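Local coordinates for protein structure-specific endonuclease subunit SLX4 (Thielavia terrestris, PDB 6SEI) that probably serves as the regulatory subunit of the SLX1-SLX4 structure-specific endonuclease, which cuts branched DNA in repair and recombination, and is represented here by its C-terminal domain, at residues A58-G63 with G72-G77; A37-H42 with M47-I52; V28-A33 with L65-Y70; D78-C83 with V88-R93. All blocks are in the same frame, centred on the assembly; numbering follows the deposited sequence.

Interaction 1. Residues A58-G63 with G72-G77; sequences AWLNSG and GEVAPG
The two backbones approach most closely at N61 and E73, whose CA atoms are 5.8 Å apart where helix 53-67 passes the extended chain that leads into helix 76-85. The contact belongs to the small helical C-terminal domain of SLX4, a family grouped with the helix-turn-helix folds. It centres on a pair of hydrogen bonds: the side-chain amide of N61 takes both backbone polar groups of V74, much as a neighbouring beta strand would. N61 CG lies anti to the carbonyl carbon (chi1 -61°), which sends the amide out to V74. V74 N donates to N61 OD1 at 2.8 Å, and the bond is nearly straight at 167°. The donor is tilted from the carbonyl plane of the N61 amide. N61 ND2 gives a hydrogen to V74 O at 3.0 Å, in the V74 carbonyl plane and on a lone pair. Held at both ends, the amide is fixed in its flip. With an alanine here, V74 N and V74 O are likely to lose these mates, and the chain before helix 76-85 would probably be less firmly tied. V74 CG1 lies beside the amide and also meets L60 CB at 4.2 Å. Both side chains continue inward to I23 of helix 12-29 and to V79, so this polar pair borders the hydrophobic core. The bent chain of E73 turns back towards the helix, and its OE2 comes to 3.7 Å from N61 CB.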
loop_
_atom_site.group_PDB
_atom_site.type_symbol
_atom_site.label_atom_id
_atom_site.label_comp_id
_atom_site.label_asym_id
_atom_site.label_seq_id
_atom_site.Cartn_x
_atom_site.Cartn_y
_atom_site.Cartn_z
ATOM N N ALA B 58 -17.990 -43.448 -17.430
ATOM C CA ALA B 58 -18.441 -44.645 -18.131
ATOM C C ALA B 58 -19.814 -44.434 -18.757
ATOM O O ALA B 58 -20.083 -44.925 -19.859
ATOM C CB ALA B 58 -18.468 -45.834 -17.171
ATOM N N TRP B 59 -20.690 -43.694 -18.071
ATOM C CA TRP B 59 -22.045 -43.481 -18.573
ATOM C C TRP B 59 -22.045 -42.657 -19.856
ATOM O O TRP B 59 -22.839 -42.918 -20.766
ATOM C CB TRP B 59 -22.891 -42.802 -17.497
ATOM C CG TRP B 59 -24.314 -42.564 -17.891
ATOM C CD1 TRP B 59 -25.324 -43.482 -17.909
ATOM C CD2 TRP B 59 -24.895 -41.321 -18.310
ATOM N NE1 TRP B 59 -26.497 -42.889 -18.317
ATOM C CE2 TRP B 59 -26.260 -41.564 -18.571
ATOM C CE3 TRP B 59 -24.393 -40.029 -18.493
ATOM C CZ2 TRP B 59 -27.128 -40.564 -19.002
ATOM C CZ3 TRP B 59 -25.258 -39.035 -18.924
ATOM C CH2 TRP B 59 -26.611 -39.308 -19.169
ATOM N N LEU B 60 -21.164 -41.657 -19.944
ATOM C CA LEU B 60 -21.117 -40.814 -21.134
ATOM C C LEU B 60 -20.607 -41.580 -22.349
ATOM O O LEU B 60 -21.047 -41.319 -23.474
ATOM C CB LEU B 60 -20.240 -39.590 -20.874
ATOM C CG LEU B 60 -20.746 -38.567 -19.855
ATOM C CD1 LEU B 60 -19.590 -37.770 -19.277
ATOM C CD2 LEU B 60 -21.771 -37.635 -20.482
ATOM N N ASN B 61 -19.691 -42.521 -22.146
ATOM C CA ASN B 61 -19.116 -43.290 -23.240
ATOM C C ASN B 61 -19.920 -44.538 -23.577
ATOM O O ASN B 61 -19.517 -45.292 -24.468
ATOM C CB ASN B 61 -17.673 -43.682 -22.905
ATOM C CG ASN B 61 -16.779 -42.479 -22.702
ATOM O OD1 ASN B 61 -16.868 -41.495 -23.436
ATOM N ND2 ASN B 61 -15.909 -42.551 -21.699
ATOM N N SER B 62 -21.039 -44.775 -22.890
ATOM C CA SER B 62 -21.896 -45.927 -23.139
ATOM C C SER B 62 -23.089 -45.582 -24.026
ATOM O O SER B 62 -24.167 -46.167 -23.872
ATOM C CB SER B 62 -22.379 -46.524 -21.817
ATOM O OG SER B 62 -21.309 -47.092 -21.086
ATOM N N GLY B 63 -22.919 -44.639 -24.946
ATOM C CA GLY B 63 -23.965 -44.245 -25.872
ATOM C C GLY B 63 -24.425 -42.811 -25.741
ATOM O O GLY B 63 -25.089 -42.305 -26.657
ATOM N N GLY B 72 -16.591 -40.333 -30.311
ATOM C CA GLY B 72 -15.337 -40.198 -29.593
ATOM C C GLY B 72 -15.538 -40.522 -28.126
ATOM O O GLY B 72 -16.649 -40.503 -27.597
ATOM N N GLU B 73 -14.435 -40.826 -27.456
ATOM C CA GLU B 73 -14.464 -41.225 -26.058
ATOM C C GLU B 73 -14.011 -40.073 -25.172
ATOM O O GLU B 73 -13.133 -39.290 -25.550
ATOM C CB GLU B 73 -13.580 -42.452 -25.825
ATOM C CG GLU B 73 -14.159 -43.741 -26.396
ATOM C CD GLU B 73 -14.196 -44.864 -25.376
ATOM O OE1 GLU B 73 -13.127 -45.190 -24.812
ATOM O OE2 GLU B 73 -15.295 -45.414 -25.134
ATOM N N VAL B 74 -14.620 -39.970 -23.999
ATOM C CA VAL B 74 -14.291 -38.936 -23.027
ATOM C C VAL B 74 -13.385 -39.542 -21.964
ATOM O O VAL B 74 -13.554 -40.705 -21.572
ATOM C CB VAL B 74 -15.570 -38.317 -22.420
ATOM C CG1 VAL B 74 -16.130 -39.166 -21.283
ATOM C CG2 VAL B 74 -15.312 -36.890 -21.958
ATOM N N ALA B 75 -12.393 -38.771 -21.529
ATOM C CA ALA B 75 -11.483 -39.257 -20.504
ATOM C C ALA B 75 -11.911 -38.745 -19.137
ATOM O O ALA B 75 -12.407 -37.616 -19.029
ATOM C CB ALA B 75 -10.050 -38.807 -20.790
ATOM N N PRO B 76 -11.743 -39.549 -18.083
ATOM C CA PRO B 76 -12.236 -39.126 -16.760
ATOM C C PRO B 76 -11.694 -37.782 -16.311
ATOM O O PRO B 76 -12.405 -37.038 -15.623
ATOM C CB PRO B 76 -11.788 -40.265 -15.828
ATOM C CG PRO B 76 -10.809 -41.082 -16.623
ATOM C CD PRO B 76 -11.174 -40.907 -18.057
ATOM N N GLY B 77 -10.462 -37.438 -16.693
ATOM C CA GLY B 77 -9.941 -36.123 -16.363
ATOM C C GLY B 77 -10.668 -35.011 -17.092
ATOM O O GLY B 77 -10.884 -33.930 -16.536
#

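Interaction 2. Residues A37-H42 with M47-I52; sequences ANPSWH and MYDPII
M47 reaches P39 through a side chain that runs straight at chi2 (-174°) and bends at chi3 (-68°), which swings its methyl over to the proline ring. M47 CE lies 3.7 Å from P39 CG and is about as close to P39 CB. The two side chains cross at about a right angle. W41 and I51 form the second patch. In I51, CG1 is anti to the carbonyl carbon (chi1 -61°), and its CD1 comes up to the indole edge, near the ring plane. The closest pair is W41 CE3 and I51 CD1 at 4.1 Å. Farther along the ring, W41 CH2 stands 4.3 Å from the backbone atom I52 O, at an oblique angle. No hydrogen bond links the two segments, and the contact is mostly apolar packing. The indole of W41 also meets the ring of W59 and packs on D55 and L56 of helix 53-67. D49 lies beside this packing. Its OD2 forms a salt bridge with K44, and its OD1 forms another with a basic side chain of the chain of another protein. P39 and M47 also pack on that other chain, so this corner of the domain is part of a protein-protein interface. Helix 41-46 joins the two segments and is closed at each end by a classic motif. S40 and E43 make a capping box at its start, and Y48, with positive phi, is the C-prime residue of a Schellman motif at its end.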
loop_
_atom_site.group_PDB
_atom_site.type_symbol
_atom_site.label_atom_id
_atom_site.label_comp_id
_atom_site.label_asym_id
_atom_site.label_seq_id
_atom_site.Cartn_x
_atom_site.Cartn_y
_atom_site.Cartn_z
ATOM N N ALA B 37 -35.698 -42.393 -5.730
ATOM C CA ALA B 37 -34.538 -43.031 -5.125
ATOM C C ALA B 37 -33.420 -43.283 -6.126
ATOM O O ALA B 37 -32.304 -43.613 -5.713
ATOM C CB ALA B 37 -34.947 -44.350 -4.469
ATOM N N ASN B 38 -33.689 -43.134 -7.421
ATOM C CA ASN B 38 -32.716 -43.418 -8.475
ATOM C C ASN B 38 -32.659 -42.236 -9.436
ATOM O O ASN B 38 -33.129 -42.321 -10.578
ATOM C CB ASN B 38 -33.073 -44.712 -9.203
ATOM C CG ASN B 38 -31.945 -45.220 -10.066
ATOM O OD1 ASN B 38 -30.863 -45.541 -9.570
ATOM N ND2 ASN B 38 -32.188 -45.299 -11.369
ATOM N N PRO B 39 -32.069 -41.121 -9.009
ATOM C CA PRO B 39 -32.040 -39.928 -9.859
ATOM C C PRO B 39 -31.063 -40.079 -11.010
ATOM O O PRO B 39 -30.083 -40.825 -10.935
ATOM C CB PRO B 39 -31.592 -38.825 -8.898
ATOM C CG PRO B 39 -30.735 -39.541 -7.912
ATOM C CD PRO B 39 -31.351 -40.907 -7.738
ATOM N N SER B 40 -31.343 -39.353 -12.089
ATOM C CA SER B 40 -30.417 -39.284 -13.204
ATOM C C SER B 40 -29.159 -38.526 -12.789
ATOM O O SER B 40 -29.117 -37.859 -11.751
ATOM C CB SER B 40 -31.073 -38.603 -14.404
ATOM O OG SER B 40 -31.158 -37.202 -14.207
ATOM N N TRP B 41 -28.118 -38.631 -13.620
ATOM C CA TRP B 41 -26.876 -37.924 -13.327
ATOM C C TRP B 41 -27.116 -36.426 -13.203
ATOM O O TRP B 41 -26.509 -35.762 -12.355
ATOM C CB TRP B 41 -25.830 -38.213 -14.404
ATOM C CG TRP B 41 -25.172 -39.549 -14.249
ATOM C CD1 TRP B 41 -25.248 -40.606 -15.111
ATOM C CD2 TRP B 41 -24.342 -39.976 -13.159
ATOM N NE1 TRP B 41 -24.514 -41.664 -14.627
ATOM C CE2 TRP B 41 -23.950 -41.303 -13.431
ATOM C CE3 TRP B 41 -23.893 -39.367 -11.983
ATOM C CZ2 TRP B 41 -23.134 -42.028 -12.568
ATOM C CZ3 TRP B 41 -23.082 -40.087 -11.132
ATOM C CH2 TRP B 41 -22.711 -41.403 -11.428
ATOM N N HIS B 42 -28.008 -35.880 -14.033
ATOM C CA HIS B 42 -28.344 -34.464 -13.937
ATOM C C HIS B 42 -28.992 -34.143 -12.598
ATOM O O HIS B 42 -28.678 -33.122 -11.976
ATOM C CB HIS B 42 -29.267 -34.073 -15.092
ATOM C CG HIS B 42 -29.577 -32.609 -15.157
ATOM N ND1 HIS B 42 -30.695 -32.116 -15.795
ATOM C CD2 HIS B 42 -28.913 -31.531 -14.675
ATOM C CE1 HIS B 42 -30.710 -30.798 -15.698
ATOM N NE2 HIS B 42 -29.640 -30.418 -15.024
ATOM N N MET B 47 -28.836 -31.932 -6.881
ATOM C CA MET B 47 -28.946 -32.184 -5.451
ATOM C C MET B 47 -27.590 -32.236 -4.759
ATOM O O MET B 47 -27.523 -32.629 -3.590
ATOM C CB MET B 47 -29.706 -33.490 -5.203
ATOM C CG MET B 47 -31.124 -33.497 -5.748
ATOM S SD MET B 47 -32.033 -34.986 -5.288
ATOM C CE MET B 47 -31.141 -36.222 -6.230
ATOM N N TYR B 48 -26.518 -31.856 -5.458
ATOM C CA TYR B 48 -25.152 -31.841 -4.926
ATOM C C TYR B 48 -24.673 -33.226 -4.493
ATOM O O TYR B 48 -23.876 -33.347 -3.559
ATOM C CB TYR B 48 -24.997 -30.864 -3.757
ATOM C CG TYR B 48 -25.579 -29.485 -3.963
ATOM C CD1 TYR B 48 -24.961 -28.560 -4.798
ATOM C CD2 TYR B 48 -26.731 -29.096 -3.294
ATOM C CE1 TYR B 48 -25.491 -27.290 -4.972
ATOM C CE2 TYR B 48 -27.265 -27.835 -3.458
ATOM C CZ TYR B 48 -26.646 -26.936 -4.296
ATOM O OH TYR B 48 -27.193 -25.684 -4.452
ATOM N N ASP B 49 -25.143 -34.281 -5.146
ATOM C CA ASP B 49 -24.525 -35.585 -4.953
ATOM C C ASP B 49 -23.065 -35.501 -5.385
ATOM O O ASP B 49 -22.791 -35.082 -6.520
ATOM C CB ASP B 49 -25.235 -36.669 -5.767
ATOM C CG ASP B 49 -26.584 -37.067 -5.188
ATOM O OD1 ASP B 49 -26.836 -36.830 -3.985
ATOM O OD2 ASP B 49 -27.397 -37.635 -5.950
ATOM N N PRO B 50 -22.105 -35.851 -4.527
ATOM C CA PRO B 50 -20.711 -35.937 -4.986
ATOM C C PRO B 50 -20.585 -36.945 -6.119
ATOM O O PRO B 50 -20.953 -38.113 -5.979
ATOM C CB PRO B 50 -19.949 -36.387 -3.733
ATOM C CG PRO B 50 -20.798 -35.942 -2.600
ATOM C CD PRO B 50 -22.221 -36.085 -3.077
ATOM N N ILE B 51 -20.066 -36.476 -7.250
ATOM C CA ILE B 51 -20.100 -37.224 -8.503
ATOM C C ILE B 51 -18.865 -38.112 -8.588
ATOM O O ILE B 51 -17.738 -37.621 -8.694
ATOM C CB ILE B 51 -20.188 -36.280 -9.707
ATOM C CG1 ILE B 51 -21.471 -35.453 -9.635
ATOM C CG2 ILE B 51 -20.119 -37.060 -11.009
ATOM C CD1 ILE B 51 -22.723 -36.284 -9.483
ATOM N N ILE B 52 -19.072 -39.426 -8.550
ATOM C CA ILE B 52 -17.968 -40.349 -8.776
ATOM C C ILE B 52 -17.622 -40.320 -10.261
ATOM O O ILE B 52 -18.453 -40.660 -11.113
ATOM C CB ILE B 52 -18.321 -41.762 -8.294
ATOM C CG1 ILE B 52 -18.258 -41.820 -6.766
ATOM C CG2 ILE B 52 -17.373 -42.782 -8.903
ATOM C CD1 ILE B 52 -19.111 -42.909 -6.158
#

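Interaction 3. Residues V28-A33 with L65-Y70; sequences VTAPRA and LDRVGY. With CA (calcium ion), chain H.
R67 and T29 bury the most surface in this contact, with a smaller share from A30. R67 NH2 donates a hydrogen bond to T29 OG1 at 2.8 Å. The hydroxyl oxygen meets the edge of the guanidinium and lies in its plane, although the bond is bent at 139°. R67 gets there through a chain that leaves with CG anti to the backbone N (chi1 -165°) and bends at chi3 (81°). The two side chains run past each other in opposite directions. T29 OG1 is also bonded to Q25 O, and R67 NH2 to A26 O. The arginine thus reaches backbone as well as side-chain oxygen near the C-terminal end of helix 12-29, where its positive charge would suit the helix dipole. A30 adds lighter contact, with its N 3.7 Å from R67 NH2. V68 CG1 lies 4.0 Å from T29 OG1 and packs on A26. D66, the residue before R67, takes no part in this bond but binds the calcium ion through OD1 at 2.6 Å, with D71 and a water completing the ligands seen. Helix 53-67 ends here in a Schellman motif, with G69 as its positive-phi C-prime residue.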
loop_
_atom_site.group_PDB
_atom_site.type_symbol
_atom_site.label_atom_id
_atom_site.label_comp_id
_atom_site.label_asym_id
_atom_site.label_seq_id
_atom_site.Cartn_x
_atom_site.Cartn_y
_atom_site.Cartn_z
ATOM N N VAL B 28 -27.886 -33.182 -19.622
ATOM C CA VAL B 28 -29.079 -32.373 -19.394
ATOM C C VAL B 28 -30.313 -32.975 -20.063
ATOM O O VAL B 28 -31.420 -32.909 -19.512
ATOM C CB VAL B 28 -28.805 -30.933 -19.872
ATOM C CG1 VAL B 28 -30.083 -30.224 -20.265
ATOM C CG2 VAL B 28 -28.077 -30.156 -18.793
ATOM N N THR B 29 -30.155 -33.578 -21.241
ATOM C CA THR B 29 -31.291 -34.030 -22.034
ATOM C C THR B 29 -31.664 -35.488 -21.787
ATOM O O THR B 29 -32.612 -35.982 -22.406
ATOM C CB THR B 29 -31.013 -33.820 -23.526
ATOM O OG1 THR B 29 -29.933 -34.665 -23.938
ATOM C CG2 THR B 29 -30.651 -32.370 -23.802
ATOM N N ALA B 30 -30.952 -36.189 -20.913
ATOM C CA ALA B 30 -31.351 -37.542 -20.574
ATOM C C ALA B 30 -32.687 -37.515 -19.832
ATOM O O ALA B 30 -32.997 -36.543 -19.136
ATOM C CB ALA B 30 -30.286 -38.217 -19.715
ATOM N N PRO B 31 -33.507 -38.559 -19.981
ATOM C CA PRO B 31 -34.797 -38.583 -19.279
ATOM C C PRO B 31 -34.616 -38.553 -17.767
ATOM O O PRO B 31 -33.618 -39.034 -17.223
ATOM C CB PRO B 31 -35.440 -39.896 -19.747
ATOM C CG PRO B 31 -34.331 -40.695 -20.340
ATOM C CD PRO B 31 -33.359 -39.704 -20.895
ATOM N N ARG B 32 -35.599 -37.968 -17.091
ATOM C CA ARG B 32 -35.528 -37.772 -15.653
ATOM C C ARG B 32 -35.948 -39.039 -14.913
ATOM O O ARG B 32 -36.572 -39.942 -15.474
ATOM C CB ARG B 32 -36.411 -36.597 -15.229
ATOM C CG ARG B 32 -37.885 -36.948 -15.136
ATOM C CD ARG B 32 -38.778 -35.733 -15.304
ATOM N NE ARG B 32 -40.181 -36.129 -15.358
ATOM C CZ ARG B 32 -41.148 -35.402 -15.910
ATOM N NH1 ARG B 32 -40.875 -34.225 -16.459
ATOM N NH2 ARG B 32 -42.393 -35.851 -15.909
ATOM N N ALA B 33 -35.600 -39.088 -13.630
ATOM C CA ALA B 33 -35.895 -40.259 -12.816
ATOM C C ALA B 33 -37.394 -40.436 -12.637
ATOM O O ALA B 33 -38.111 -39.480 -12.335
ATOM C CB ALA B 33 -35.231 -40.131 -11.447
ATOM N N LEU B 65 -22.708 -39.701 -25.426
ATOM C CA LEU B 65 -22.065 -38.754 -26.330
ATOM C C LEU B 65 -22.469 -39.024 -27.771
ATOM O O LEU B 65 -22.719 -38.089 -28.541
ATOM C CB LEU B 65 -20.545 -38.826 -26.171
ATOM C CG LEU B 65 -19.995 -38.449 -24.794
ATOM C CD1 LEU B 65 -18.526 -38.814 -24.676
ATOM C CD2 LEU B 65 -20.206 -36.968 -24.527
ATOM N N ASP B 66 -22.541 -40.303 -28.150
ATOM C CA ASP B 66 -23.012 -40.670 -29.480
ATOM C C ASP B 66 -24.446 -40.206 -29.700
ATOM O O ASP B 66 -24.817 -39.808 -30.810
ATOM C CB ASP B 66 -22.901 -42.185 -29.659
ATOM C CG ASP B 66 -23.013 -42.617 -31.105
ATOM O OD1 ASP B 66 -22.813 -41.770 -32.003
ATOM O OD2 ASP B 66 -23.303 -43.809 -31.341
ATOM N N ARG B 67 -25.265 -40.252 -28.649
ATOM C CA ARG B 67 -26.655 -39.823 -28.760
ATOM C C ARG B 67 -26.750 -38.351 -29.144
ATOM O O ARG B 67 -27.520 -37.978 -30.037
ATOM C CB ARG B 67 -27.378 -40.082 -27.438
ATOM C CG ARG B 67 -28.884 -40.019 -27.521
ATOM C CD ARG B 67 -29.495 -40.072 -26.135
ATOM N NE ARG B 67 -29.482 -38.770 -25.471
ATOM C CZ ARG B 67 -28.855 -38.521 -24.325
ATOM N NH1 ARG B 67 -28.181 -39.485 -23.712
ATOM N NH2 ARG B 67 -28.901 -37.307 -23.792
ATOM N N VAL B 68 -25.964 -37.501 -28.485
ATOM C CA VAL B 68 -26.027 -36.061 -28.700
ATOM C C VAL B 68 -25.028 -35.638 -29.770
ATOM O O VAL B 68 -24.648 -34.465 -29.852
ATOM C CB VAL B 68 -25.786 -35.298 -27.384
ATOM C CG1 VAL B 68 -26.873 -35.638 -26.373
ATOM C CG2 VAL B 68 -24.411 -35.617 -26.822
ATOM N N GLY B 69 -24.588 -36.588 -30.591
ATOM C CA GLY B 69 -23.846 -36.262 -31.793
ATOM C C GLY B 69 -22.347 -36.131 -31.653
ATOM O O GLY B 69 -21.729 -35.426 -32.459
ATOM N N TYR B 70 -21.735 -36.791 -30.674
ATOM C CA TYR B 70 -20.286 -36.744 -30.490
ATOM C C TYR B 70 -19.734 -38.164 -30.581
ATOM O O TYR B 70 -19.886 -38.961 -29.650
ATOM C CB TYR B 70 -19.916 -36.091 -29.161
ATOM C CG TYR B 70 -18.429 -36.080 -28.889
ATOM C CD1 TYR B 70 -17.569 -35.298 -29.649
ATOM C CD2 TYR B 70 -17.883 -36.858 -27.878
ATOM C CE1 TYR B 70 -16.209 -35.289 -29.407
ATOM C CE2 TYR B 70 -16.526 -36.858 -27.628
ATOM C CZ TYR B 70 -15.691 -36.073 -28.394
ATOM O OH TYR B 70 -14.336 -36.073 -28.144
HETATM CA CA CA H . -22.289 -41.247 -34.482
HETATM O O HOH W 1 -22.048 -43.506 -33.913
#

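Interaction 4. Residues D78-C83 with V88-R93; sequences DVKKWC and VCCLWR
The side chains of W92 and K80 cross at about a right angle. K80 CD stands obliquely to the indole, 3.6 Å from W92 CZ2. The same indole makes a cation-pi contact with a basic side chain of the chain of another protein. In W82 of helix 76-85, C83 SG lies at the ring edge, in plane, and F20 meets the ring edge-to-face. K80 leaves the helix with CG anti to the backbone N (chi1 -175°) and stays extended. Its methylenes therefore pass C90 SG and W92 before NZ bonds to the backbone of the chain of another protein. Were K80 replaced by an alanine, W92 and C90 would probably lose their alkyl cover, and the backbone group of the other chain its mate. Deeper in, C83 CB packs on C90 SG at 3.6 Å and on V88 CB at 4.0 Å. The backbones join where V88 N donates to C83 O at 2.9 Å, a bond bent to 132°. The SG atoms of C83 and C90 are 4.3 Å apart, too far for a disulfide. Helix 76-85 is held to residues 88-92 by apolar packing, with one bent backbone bond at V88 and no covalent link.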
loop_
_atom_site.group_PDB
_atom_site.type_symbol
_atom_site.label_atom_id
_atom_site.label_comp_id
_atom_site.label_asym_id
_atom_site.label_seq_id
_atom_site.Cartn_x
_atom_site.Cartn_y
_atom_site.Cartn_z
ATOM N N ASP B 78 -11.051 -35.256 -18.347
ATOM C CA ASP B 78 -11.866 -34.289 -19.073
ATOM C C ASP B 78 -13.224 -34.117 -18.406
ATOM O O ASP B 78 -13.734 -32.996 -18.294
ATOM C CB ASP B 78 -12.028 -34.730 -20.526
ATOM C CG ASP B 78 -10.794 -34.446 -21.363
ATOM O OD1 ASP B 78 -10.107 -33.435 -21.094
ATOM O OD2 ASP B 78 -10.512 -35.236 -22.290
ATOM N N VAL B 79 -13.824 -35.222 -17.953
ATOM C CA VAL B 79 -15.063 -35.148 -17.185
ATOM C C VAL B 79 -14.825 -34.445 -15.856
ATOM O O VAL B 79 -15.711 -33.755 -15.342
ATOM C CB VAL B 79 -15.643 -36.566 -16.994
ATOM C CG1 VAL B 79 -16.882 -36.540 -16.120
ATOM C CG2 VAL B 79 -15.959 -37.185 -18.341
ATOM N N LYS B 80 -13.627 -34.591 -15.285
ATOM C CA LYS B 80 -13.307 -33.881 -14.051
ATOM C C LYS B 80 -13.178 -32.383 -14.299
ATOM O O LYS B 80 -13.708 -31.570 -13.535
ATOM C CB LYS B 80 -12.022 -34.436 -13.433
ATOM C CG LYS B 80 -11.702 -33.829 -12.077
ATOM C CD LYS B 80 -10.288 -34.140 -11.618
ATOM C CE LYS B 80 -9.884 -33.219 -10.472
ATOM N NZ LYS B 80 -8.408 -33.106 -10.323
ATOM N N LYS B 81 -12.464 -32.001 -15.364
ATOM C CA LYS B 81 -12.405 -30.597 -15.758
ATOM C C LYS B 81 -13.803 -30.014 -15.924
ATOM O O LYS B 81 -14.088 -28.909 -15.451
ATOM C CB LYS B 81 -11.619 -30.447 -17.061
ATOM C CG LYS B 81 -10.111 -30.544 -16.924
ATOM C CD LYS B 81 -9.445 -30.276 -18.270
ATOM C CE LYS B 81 -7.936 -30.130 -18.133
ATOM N NZ LYS B 81 -7.295 -29.726 -19.419
ATOM N N TRP B 82 -14.691 -30.758 -16.592
ATOM C CA TRP B 82 -16.044 -30.270 -16.847
ATOM C C TRP B 82 -16.788 -30.005 -15.546
ATOM O O TRP B 82 -17.419 -28.955 -15.383
ATOM C CB TRP B 82 -16.813 -31.276 -17.706
ATOM C CG TRP B 82 -18.214 -30.839 -18.040
ATOM C CD1 TRP B 82 -18.602 -30.063 -19.098
ATOM C CD2 TRP B 82 -19.412 -31.148 -17.310
ATOM N NE1 TRP B 82 -19.965 -29.871 -19.070
ATOM C CE2 TRP B 82 -20.484 -30.525 -17.983
ATOM C CE3 TRP B 82 -19.680 -31.888 -16.154
ATOM C CZ2 TRP B 82 -21.799 -30.623 -17.540
ATOM C CZ3 TRP B 82 -20.988 -31.983 -15.714
ATOM C CH2 TRP B 82 -22.031 -31.356 -16.407
ATOM N N CYS B 83 -16.721 -30.949 -14.604
ATOM C CA CYS B 83 -17.420 -30.781 -13.334
ATOM C C CYS B 83 -16.921 -29.550 -12.592
ATOM O O CYS B 83 -17.714 -28.744 -12.092
ATOM C CB CYS B 83 -17.239 -32.024 -12.465
ATOM S SG CYS B 83 -18.126 -33.482 -13.034
ATOM N N VAL B 88 -19.813 -28.492 -10.141
ATOM C CA VAL B 88 -20.305 -29.814 -9.778
ATOM C C VAL B 88 -19.214 -30.537 -8.997
ATOM O O VAL B 88 -18.105 -30.747 -9.500
ATOM C CB VAL B 88 -20.732 -30.608 -11.020
ATOM C CG1 VAL B 88 -21.176 -32.005 -10.630
ATOM C CG2 VAL B 88 -21.853 -29.879 -11.747
ATOM N N CYS B 89 -19.528 -30.899 -7.757
ATOM C CA CYS B 89 -18.582 -31.557 -6.869
ATOM C C CYS B 89 -18.389 -33.011 -7.276
ATOM O O CYS B 89 -19.363 -33.759 -7.418
ATOM C CB CYS B 89 -19.101 -31.463 -5.433
ATOM S SG CYS B 89 -18.261 -32.459 -4.194
ATOM N N CYS B 90 -17.128 -33.418 -7.435
ATOM C CA CYS B 90 -16.805 -34.757 -7.905
ATOM C C CYS B 90 -15.664 -35.350 -7.086
ATOM O O CYS B 90 -15.035 -34.677 -6.267
ATOM C CB CYS B 90 -16.443 -34.750 -9.396
ATOM S SG CYS B 90 -15.244 -33.488 -9.854
ATOM N N LEU B 91 -15.405 -36.638 -7.318
ATOM C CA LEU B 91 -14.324 -37.340 -6.640
ATOM C C LEU B 91 -13.900 -38.546 -7.470
ATOM O O LEU B 91 -14.640 -39.027 -8.332
ATOM C CB LEU B 91 -14.739 -37.778 -5.231
ATOM C CG LEU B 91 -15.930 -38.734 -5.129
ATOM C CD1 LEU B 91 -15.472 -40.171 -4.910
ATOM C CD2 LEU B 91 -16.876 -38.300 -4.022
ATOM N N TRP B 92 -12.686 -39.021 -7.197
ATOM C CA TRP B 92 -12.194 -40.267 -7.762
ATOM C C TRP B 92 -12.596 -41.427 -6.865
ATOM O O TRP B 92 -12.566 -41.315 -5.636
ATOM C CB TRP B 92 -10.673 -40.239 -7.910
ATOM C CG TRP B 92 -10.158 -39.159 -8.796
ATOM C CD1 TRP B 92 -9.641 -37.960 -8.408
ATOM C CD2 TRP B 92 -10.094 -39.180 -10.227
ATOM N NE1 TRP B 92 -9.263 -37.230 -9.508
ATOM C CE2 TRP B 92 -9.533 -37.956 -10.637
ATOM C CE3 TRP B 92 -10.463 -40.114 -11.201
ATOM C CZ2 TRP B 92 -9.330 -37.641 -11.980
ATOM C CZ3 TRP B 92 -10.260 -39.800 -12.533
ATOM C CH2 TRP B 92 -9.699 -38.573 -12.910
ATOM N N ARG B 93 -12.963 -42.544 -7.481
ATOM C CA ARG B 93 -13.351 -43.730 -6.729
ATOM C C ARG B 93 -12.132 -44.415 -6.116
ATOM O O ARG B 93 -11.999 -44.498 -4.893
ATOM C CB ARG B 93 -14.108 -44.708 -7.626
ATOM C CG ARG B 93 -14.583 -45.960 -6.913
ATOM C CD ARG B 93 -15.493 -46.775 -7.806
ATOM N NE ARG B 93 -14.927 -46.933 -9.142
ATOM C CZ ARG B 93 -15.625 -46.800 -10.264
ATOM N NH1 ARG B 93 -16.918 -46.505 -10.207
ATOM N NH2 ARG B 93 -15.031 -46.962 -11.441
#

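All four contacts lie in one small domain and share its few elements. Interactions 1 and 3 both use helix 53-67, with centres about 12 Å apart. Interactions 1 and 4 share helix 76-85 and are also about 12 Å apart. Strand 51-52 of interaction 2 pairs in parallel with strand 90-91 of interaction 4. Along the chain, interaction 2 is nested inside the loop closed by interaction 3. Interaction 3 crosses interaction 1, and interaction 4 comes last. Interactions 3 and 4 lie on opposite sides of the chain's centre, about 18 Å apart, and do not touch. Interactions 2, 3 and 4 all have residues against the chain of another protein, consistent with a role as a regulatory subunit.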